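Local coordinates for protein fatty acyl CoA synthetase FADD13 (FATTY-ACYL-CoA SYNTHETASE) (Mycobacterium tuberculosis, PDB 3R44) that belongs to the ANL superfamily of AMP-binding enzymes, built from a large N-terminal part and a small C-terminal domain, at residues M21-A26 and Q48-A53; L52-A57 and D161-E166; V208-R213 and A233-T238. All blocks are in the same frame, centred on the assembly; numbering follows the deposited sequence.

All three contacts lie in the large N-terminal part. Contacts 1 and 2 both use helix 46-62, share L52 and A53, and have centres about 9 Å apart; E162 of contact 2 reaches back to N50 of contact 1. Contact 3 brings the turn before strand 213-216 against the end of helix 223-235 and the start of strand 238-241. Its centre is about 14 Å from that of contact 1, to which R25 ties it by hydrogen bonds to A233 O and M234 O. Contacts 2 and 3 do not touch. The bound histidine lies about 10 Å from the side chain of L22 and about 13 Å from those of E162 and R235.

Contact 1: residues M21-A26 and Q48-A53; sequences MLRQRA and QMNALA
The amide oxygen N50 OD1 lies close against the backbone of helix 18-28, 3.4 Å from R23 CA, with R23 CB and L22 CG also beside it. None of these neighbours donates to it. R23 N is near, but at a poor angle, and the oxygen is instead hydrogen-bonded by K90 of helix 79-91. The other half of the amide is served too: N50 ND2 donates to the carboxylate of E162 and packs 3.8 Å from R23 CG. With CG anti to the backbone N (chi1 -172°), N50 sends its amide across the interface. The arginine chain runs on, extended, past the amide and out of the interface, where its NE makes a long, weak ion pair with E162.

L22 supplies the apolar half. Its CD2 drops onto helix 46-62, 3.8 Å from both N50 CA and A53 CB, while CD1 meets the methyl end of M49 at 3.4 Å (CE), tighter than carbon atoms usually pack. Since L22 also touches Y46, it fits as a knob into the hole between Y46, M49, N50 and A53. Small residues suit the remaining places: A53 gives leucine a shallow seat, and A26 CB rests 3.8 Å from N50 CB. Y86, from helix 79-91, packs against both L22 and A53.

The two segments run roughly antiparallel (148° between their directions), their axes 9.1 Å apart at closest approach, and their helices are connected through strands 33-37 and 42-45. No hydrogen bond passes directly between the two segments; they are joined by apolar packing, and the buried asparagine at their centre turns its polarity to a lysine and a glutamate from elsewhere in the chain, which would offset the cost of burying it.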
# COMPACT_ATOMS: atom_id res chain seq x y z
N MET A 21 6.01 14.86 -17.04
CA MET A 21 6.84 15.16 -15.88
C MET A 21 8.18 14.45 -15.93
O MET A 21 9.24 15.03 -15.57
CB MET A 21 6.11 14.91 -14.55
CG MET A 21 6.88 15.41 -13.38
SD MET A 21 6.13 14.99 -11.78
CE MET A 21 6.49 13.20 -11.86
N LEU A 22 8.18 13.20 -16.30
CA LEU A 22 9.44 12.50 -16.46
C LEU A 22 10.32 13.19 -17.50
O LEU A 22 11.55 13.29 -17.31
CB LEU A 22 9.19 11.05 -16.86
CG LEU A 22 10.40 10.18 -17.20
CD1 LEU A 22 11.32 10.04 -15.87
CD2 LEU A 22 10.09 8.78 -17.82
N ARG A 23 9.72 13.58 -18.61
CA ARG A 23 10.49 14.28 -19.65
C ARG A 23 11.10 15.57 -19.11
O ARG A 23 12.23 15.92 -19.43
CB ARG A 23 9.64 14.54 -20.89
CG ARG A 23 10.42 15.12 -21.98
CD ARG A 23 9.55 15.89 -22.90
NE ARG A 23 10.29 16.23 -24.14
CZ ARG A 23 10.84 17.40 -24.39
NH1 ARG A 23 10.77 18.40 -23.50
NH2 ARG A 23 11.47 17.59 -25.56
N GLN A 24 10.37 16.26 -18.26
CA GLN A 24 10.86 17.50 -17.66
C GLN A 24 12.01 17.21 -16.70
O GLN A 24 13.01 17.93 -16.71
CB GLN A 24 9.74 18.25 -16.99
CG GLN A 24 8.77 18.84 -17.98
CD GLN A 24 7.57 19.47 -17.34
OE1 GLN A 24 7.16 19.09 -16.26
NE2 GLN A 24 6.98 20.46 -18.02
N ARG A 25 11.93 16.10 -15.96
CA ARG A 25 13.07 15.71 -15.06
C ARG A 25 14.27 15.35 -15.92
O ARG A 25 15.40 15.74 -15.62
CB ARG A 25 12.69 14.62 -14.09
CG ARG A 25 13.86 14.07 -13.28
CD ARG A 25 14.69 15.07 -12.51
NE ARG A 25 13.92 15.75 -11.52
CZ ARG A 25 14.33 16.82 -10.87
NH1 ARG A 25 15.50 17.33 -11.15
NH2 ARG A 25 13.55 17.38 -9.96
N ALA A 26 14.00 14.74 -17.09
CA ALA A 26 15.07 14.42 -18.00
C ALA A 26 15.66 15.68 -18.67
O ALA A 26 16.71 15.62 -19.27
CB ALA A 26 14.65 13.42 -19.05
N GLN A 48 18.00 8.52 -20.27
CA GLN A 48 17.76 7.13 -20.75
C GLN A 48 16.42 6.58 -20.33
O GLN A 48 15.74 5.89 -21.12
CB GLN A 48 18.86 6.17 -20.32
CG GLN A 48 20.22 6.61 -20.82
CD GLN A 48 21.35 5.80 -20.21
OE1 GLN A 48 21.49 5.67 -18.97
NE2 GLN A 48 22.21 5.29 -21.07
N MET A 49 16.00 6.90 -19.11
CA MET A 49 14.75 6.40 -18.66
C MET A 49 13.61 7.02 -19.51
O MET A 49 12.65 6.32 -19.87
CB MET A 49 14.53 6.75 -17.19
CG MET A 49 13.30 6.04 -16.67
SD MET A 49 13.46 5.80 -14.91
CE MET A 49 12.60 7.24 -14.37
N ASN A 50 13.68 8.34 -19.76
CA ASN A 50 12.68 8.99 -20.59
C ASN A 50 12.65 8.34 -21.99
O ASN A 50 11.57 8.06 -22.55
CB ASN A 50 12.89 10.52 -20.70
CG ASN A 50 11.74 11.18 -21.39
OD1 ASN A 50 10.59 11.11 -20.91
ND2 ASN A 50 11.98 11.69 -22.59
N ALA A 51 13.83 8.06 -22.56
CA ALA A 51 13.90 7.41 -23.88
C ALA A 51 13.30 6.01 -23.86
O ALA A 51 12.57 5.63 -24.74
CB ALA A 51 15.33 7.36 -24.38
N LEU A 52 13.50 5.26 -22.80
CA LEU A 52 12.89 3.94 -22.73
C LEU A 52 11.36 4.06 -22.54
O LEU A 52 10.62 3.23 -23.07
CB LEU A 52 13.43 3.14 -21.57
CG LEU A 52 12.93 1.72 -21.40
CD1 LEU A 52 13.13 0.89 -22.64
CD2 LEU A 52 13.73 1.03 -20.25
N ALA A 53 10.90 5.01 -21.74
CA ALA A 53 9.45 5.27 -21.67
C ALA A 53 8.85 5.56 -23.04
O ALA A 53 7.74 5.10 -23.37
CB ALA A 53 9.14 6.42 -20.66

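Contact 2: residues L52-A57 and D161-E166; sequences LANRCA and DEPAVE
The amide of N54 stands with one edge over a face of the E162 carboxylate, the two planes 80° apart. One face of the amide is covered by D161 O, 3.4 Å from N54 CG, and on that same face P163 CD lies 3.6 Å from N54 OD1. At the edge, almost within the amide plane, N54 ND2 donates to E162 OE2 over 3.0 Å with an N-H...O angle of 159°. The carboxylate receives this bond from well above its own plane.

N54 OD1 stands over the same carboxylate face, an acceptor beside an acceptor; K90 is shared by both, with a salt bridge to E162 OE1 and a weak hydrogen bond to N54 OD1, which would ease their meeting. N54 ND2 also bonds to A160 O, just before D161 in the same loop, so the amide nitrogen has two acceptors. Asparagine suits this place because it can offer a donor and an acceptor at once from a short side chain.

E162 leaves its CA heading away from helix 46-62, but the bend at chi2 (70°) folds the carboxylate back to it. Nearby, A57 CB touches P163 CG at 3.7 Å, a small apolar seat for a ring that also stiffens the loop. Water spans the backbones: one molecule donates to N54 O at 2.7 Å and to D161 O at 2.8 Å, so the helix carbonyl and the loop carbonyl, both acceptors, share it.

The loop between helix 148-157 and strand 172-178 is thus pinned to the helix mainly through polar groups. With K90 paired to it and amide donors around it, the carboxylate of E162 is probably kept ionised, and its charge in turn would favour the amide orientation of N54.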
# COMPACT_ATOMS: atom_id res chain seq x y z
N LEU A 52 13.50 5.26 -22.80
CA LEU A 52 12.89 3.94 -22.73
C LEU A 52 11.36 4.06 -22.54
O LEU A 52 10.62 3.23 -23.07
CB LEU A 52 13.43 3.14 -21.57
CG LEU A 52 12.93 1.72 -21.40
CD1 LEU A 52 13.13 0.89 -22.64
CD2 LEU A 52 13.73 1.03 -20.25
N ALA A 53 10.90 5.01 -21.74
CA ALA A 53 9.45 5.27 -21.67
C ALA A 53 8.85 5.56 -23.04
O ALA A 53 7.74 5.10 -23.37
CB ALA A 53 9.14 6.42 -20.66
N ASN A 54 9.58 6.30 -23.88
CA ASN A 54 9.13 6.58 -25.23
C ASN A 54 9.06 5.32 -26.07
O ASN A 54 8.11 5.13 -26.82
CB ASN A 54 10.03 7.60 -25.92
CG ASN A 54 9.84 9.00 -25.37
OD1 ASN A 54 8.91 9.23 -24.64
ND2 ASN A 54 10.79 9.90 -25.64
N ARG A 55 10.09 4.50 -25.96
CA ARG A 55 10.04 3.17 -26.62
C ARG A 55 8.86 2.29 -26.13
O ARG A 55 8.21 1.65 -26.95
CB ARG A 55 11.38 2.44 -26.46
CG ARG A 55 12.52 3.12 -27.25
CD ARG A 55 13.73 2.24 -27.49
NE ARG A 55 14.86 2.98 -26.97
CZ ARG A 55 15.75 3.70 -27.67
NH1 ARG A 55 15.77 3.70 -29.00
NH2 ARG A 55 16.69 4.37 -26.98
N CYS A 56 8.57 2.31 -24.82
CA CYS A 56 7.43 1.60 -24.27
C CYS A 56 6.13 2.14 -24.89
O CYS A 56 5.24 1.36 -25.26
CB CYS A 56 7.37 1.71 -22.75
SG CYS A 56 8.64 0.68 -21.96
N ALA A 57 6.03 3.46 -25.00
CA ALA A 57 4.86 4.09 -25.59
C ALA A 57 4.69 3.68 -27.05
O ALA A 57 3.55 3.47 -27.51
CB ALA A 57 4.96 5.59 -25.47
N ASP A 161 10.66 8.15 -29.94
CA ASP A 161 9.97 9.41 -30.27
C ASP A 161 9.16 9.84 -29.07
O ASP A 161 8.44 9.05 -28.50
CB ASP A 161 8.95 9.20 -31.41
CG ASP A 161 9.59 8.77 -32.76
OD1 ASP A 161 10.73 9.22 -33.05
OD2 ASP A 161 8.92 8.01 -33.55
N GLU A 162 9.18 11.11 -28.72
CA GLU A 162 8.28 11.58 -27.70
C GLU A 162 6.84 11.61 -28.29
O GLU A 162 6.63 12.26 -29.31
CB GLU A 162 8.79 12.95 -27.28
CG GLU A 162 8.21 13.50 -26.05
CD GLU A 162 8.66 12.79 -24.81
OE1 GLU A 162 7.71 12.50 -24.06
OE2 GLU A 162 9.92 12.55 -24.57
N PRO A 163 5.88 10.87 -27.71
CA PRO A 163 4.52 10.97 -28.26
C PRO A 163 3.88 12.35 -28.12
O PRO A 163 4.22 13.11 -27.21
CB PRO A 163 3.70 9.98 -27.39
CG PRO A 163 4.76 9.13 -26.69
CD PRO A 163 5.92 10.01 -26.51
N ALA A 164 2.94 12.66 -28.99
CA ALA A 164 2.11 13.83 -28.80
C ALA A 164 1.36 13.55 -27.50
O ALA A 164 0.58 12.60 -27.41
CB ALA A 164 1.14 14.01 -29.99
N VAL A 165 1.64 14.30 -26.45
CA VAL A 165 0.98 14.04 -25.19
C VAL A 165 -0.08 15.11 -25.07
O VAL A 165 0.24 16.31 -25.10
CB VAL A 165 1.98 14.10 -24.00
CG1 VAL A 165 1.27 13.93 -22.67
CG2 VAL A 165 3.05 13.06 -24.14
N GLU A 166 -1.35 14.72 -25.04
CA GLU A 166 -2.46 15.72 -25.02
C GLU A 166 -3.55 15.31 -24.03
O GLU A 166 -4.75 15.53 -24.23
CB GLU A 166 -3.04 15.90 -26.41
CG GLU A 166 -3.67 14.65 -27.04
CD GLU A 166 -3.62 14.65 -28.57
OE1 GLU A 166 -2.58 15.08 -29.16
OE2 GLU A 166 -4.61 14.18 -29.17
O HOH W 1 6.78 6.82 -28.47

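Contact 3: residues V208-R213 and A233-T238; sequences VRYRDR and AMRGVT
R211 N and G236 O form the first of two backbone hydrogen bonds between the segments, 2.9 Å long and rather bent at 147°. The second is shorter and straighter: T238 N donates to D212 O at 2.8 Å, an oxygen that V237 CA also approaches at 3.2 Å in a CA-H...O contact. D212 N is satisfied by R209 O, closing a type II turn, and D212 OD2 takes R209 N at 2.7 Å, so aspartate braces the turn, while a salt bridge from R287 to OD2 would offset its charge.

Two waters bridge other polar atoms. One donates to V208 O and accepts from R235 NH2, at the edge of a guanidinium that lies with one face against Y210 N and Y210 CB. Another donates to R211 O and to T238 OG1, at 2.9 Å, and accepts from R213 NH1; T238 OG1 is hydrogen-bonded to Q33 O besides, and R213 makes a salt bridge with E257. Over one face of the R213 guanidinium sits T238 CG2, 3.8 Å from NH1.

V208 CG2 packs on V237 CG2 at 3.7 Å. G236, the first residue past helix 223-235, has positive phi (81°), a backbone shape that calls for glycine, and here it also brings its carbonyl to the turn.

R213 and T238 begin neighbouring parallel strands, 213-216 and 238-241, connected through helix 223-235 in a beta-alpha-beta crossover. Where these interior strands begin, the bond from T238 N to D212 O opens the parallel pairing, while that from R211 N to G236 O ties the turn to the residue after the helix; waters, Q33 and charged partners meet the remaining polar groups named here.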
# COMPACT_ATOMS: atom_id res chain seq x y z
N VAL A 208 13.12 14.69 1.90
CA VAL A 208 13.72 14.13 0.68
C VAL A 208 14.43 15.26 -0.06
O VAL A 208 13.93 16.42 -0.05
CB VAL A 208 12.70 13.43 -0.22
CG1 VAL A 208 11.59 14.41 -0.70
CG2 VAL A 208 13.41 12.72 -1.42
N ARG A 209 15.59 14.96 -0.66
CA ARG A 209 16.50 15.97 -1.23
C ARG A 209 16.89 15.63 -2.65
O ARG A 209 16.95 14.46 -3.02
CB ARG A 209 17.75 16.06 -0.36
CG ARG A 209 17.46 16.30 1.11
CD ARG A 209 18.72 16.26 1.94
NE ARG A 209 18.37 16.25 3.34
CZ ARG A 209 19.27 16.13 4.31
NH1 ARG A 209 20.55 15.97 4.02
NH2 ARG A 209 18.86 16.13 5.58
N TYR A 210 17.13 16.67 -3.44
CA TYR A 210 17.67 16.54 -4.77
C TYR A 210 18.91 15.67 -4.71
O TYR A 210 19.75 15.87 -3.84
CB TYR A 210 18.03 17.89 -5.33
CG TYR A 210 18.64 17.85 -6.72
CD1 TYR A 210 18.04 17.12 -7.73
CD2 TYR A 210 19.82 18.53 -7.01
CE1 TYR A 210 18.60 17.09 -9.05
CE2 TYR A 210 20.39 18.50 -8.32
CZ TYR A 210 19.76 17.76 -9.32
OH TYR A 210 20.28 17.71 -10.60
N ARG A 211 18.98 14.70 -5.62
CA ARG A 211 20.08 13.74 -5.74
C ARG A 211 20.10 12.64 -4.63
O ARG A 211 21.02 11.83 -4.62
CB ARG A 211 21.44 14.46 -5.88
CG ARG A 211 21.50 15.40 -7.08
CD ARG A 211 22.86 16.00 -7.43
NE ARG A 211 23.67 14.96 -8.07
CZ ARG A 211 23.97 14.88 -9.37
NH1 ARG A 211 23.59 15.83 -10.23
NH2 ARG A 211 24.69 13.85 -9.80
N ASP A 212 19.10 12.60 -3.73
CA ASP A 212 19.00 11.47 -2.80
C ASP A 212 18.92 10.17 -3.64
O ASP A 212 18.47 10.14 -4.79
CB ASP A 212 17.75 11.55 -1.90
CG ASP A 212 17.94 12.36 -0.63
OD1 ASP A 212 19.10 12.65 -0.22
OD2 ASP A 212 16.90 12.72 0.03
N ARG A 213 19.39 9.09 -3.03
CA ARG A 213 19.33 7.75 -3.58
C ARG A 213 18.42 6.91 -2.70
O ARG A 213 18.61 6.82 -1.47
CB ARG A 213 20.74 7.18 -3.67
CG ARG A 213 21.62 8.11 -4.38
CD ARG A 213 23.04 7.67 -4.58
NE ARG A 213 23.29 6.49 -5.41
CZ ARG A 213 23.48 6.52 -6.72
NH1 ARG A 213 23.35 7.65 -7.37
NH2 ARG A 213 23.82 5.41 -7.38
N ALA A 233 11.07 10.82 -9.58
CA ALA A 233 11.26 11.68 -10.75
C ALA A 233 10.94 13.14 -10.44
O ALA A 233 11.62 14.08 -10.90
CB ALA A 233 10.42 11.17 -11.93
N MET A 234 9.88 13.37 -9.70
CA MET A 234 9.49 14.72 -9.32
C MET A 234 10.61 15.47 -8.60
O MET A 234 10.91 16.61 -8.95
CB MET A 234 8.24 14.71 -8.43
CG MET A 234 7.88 16.07 -7.97
SD MET A 234 6.24 16.09 -7.27
CE MET A 234 5.28 15.29 -8.54
N ARG A 235 11.28 14.80 -7.67
CA ARG A 235 12.30 15.46 -6.85
C ARG A 235 13.73 15.27 -7.42
O ARG A 235 14.64 15.99 -7.00
CB ARG A 235 12.17 14.95 -5.43
CG ARG A 235 13.28 15.33 -4.36
CD ARG A 235 13.28 16.79 -3.91
NE ARG A 235 13.91 17.63 -4.89
CZ ARG A 235 14.21 18.92 -4.72
NH1 ARG A 235 14.81 19.55 -5.71
NH2 ARG A 235 13.94 19.58 -3.58
N GLY A 236 13.94 14.34 -8.35
CA GLY A 236 15.28 14.08 -8.86
C GLY A 236 16.09 13.18 -7.94
O GLY A 236 17.24 13.45 -7.55
N VAL A 237 15.48 12.06 -7.63
CA VAL A 237 16.03 11.03 -6.72
C VAL A 237 16.40 9.87 -7.58
O VAL A 237 15.71 9.56 -8.55
CB VAL A 237 14.92 10.65 -5.79
CG1 VAL A 237 15.23 9.36 -5.00
CG2 VAL A 237 14.69 11.84 -4.82
N THR A 238 17.48 9.18 -7.23
CA THR A 238 17.89 7.99 -7.94
C THR A 238 17.25 6.80 -7.27
O THR A 238 17.48 6.56 -6.09
CB THR A 238 19.41 7.84 -7.90
OG1 THR A 238 20.04 9.01 -8.44
CG2 THR A 238 19.94 6.63 -8.72
O HOH W 2 13.15 19.04 -0.59
O HOH W 3 21.88 10.48 -6.78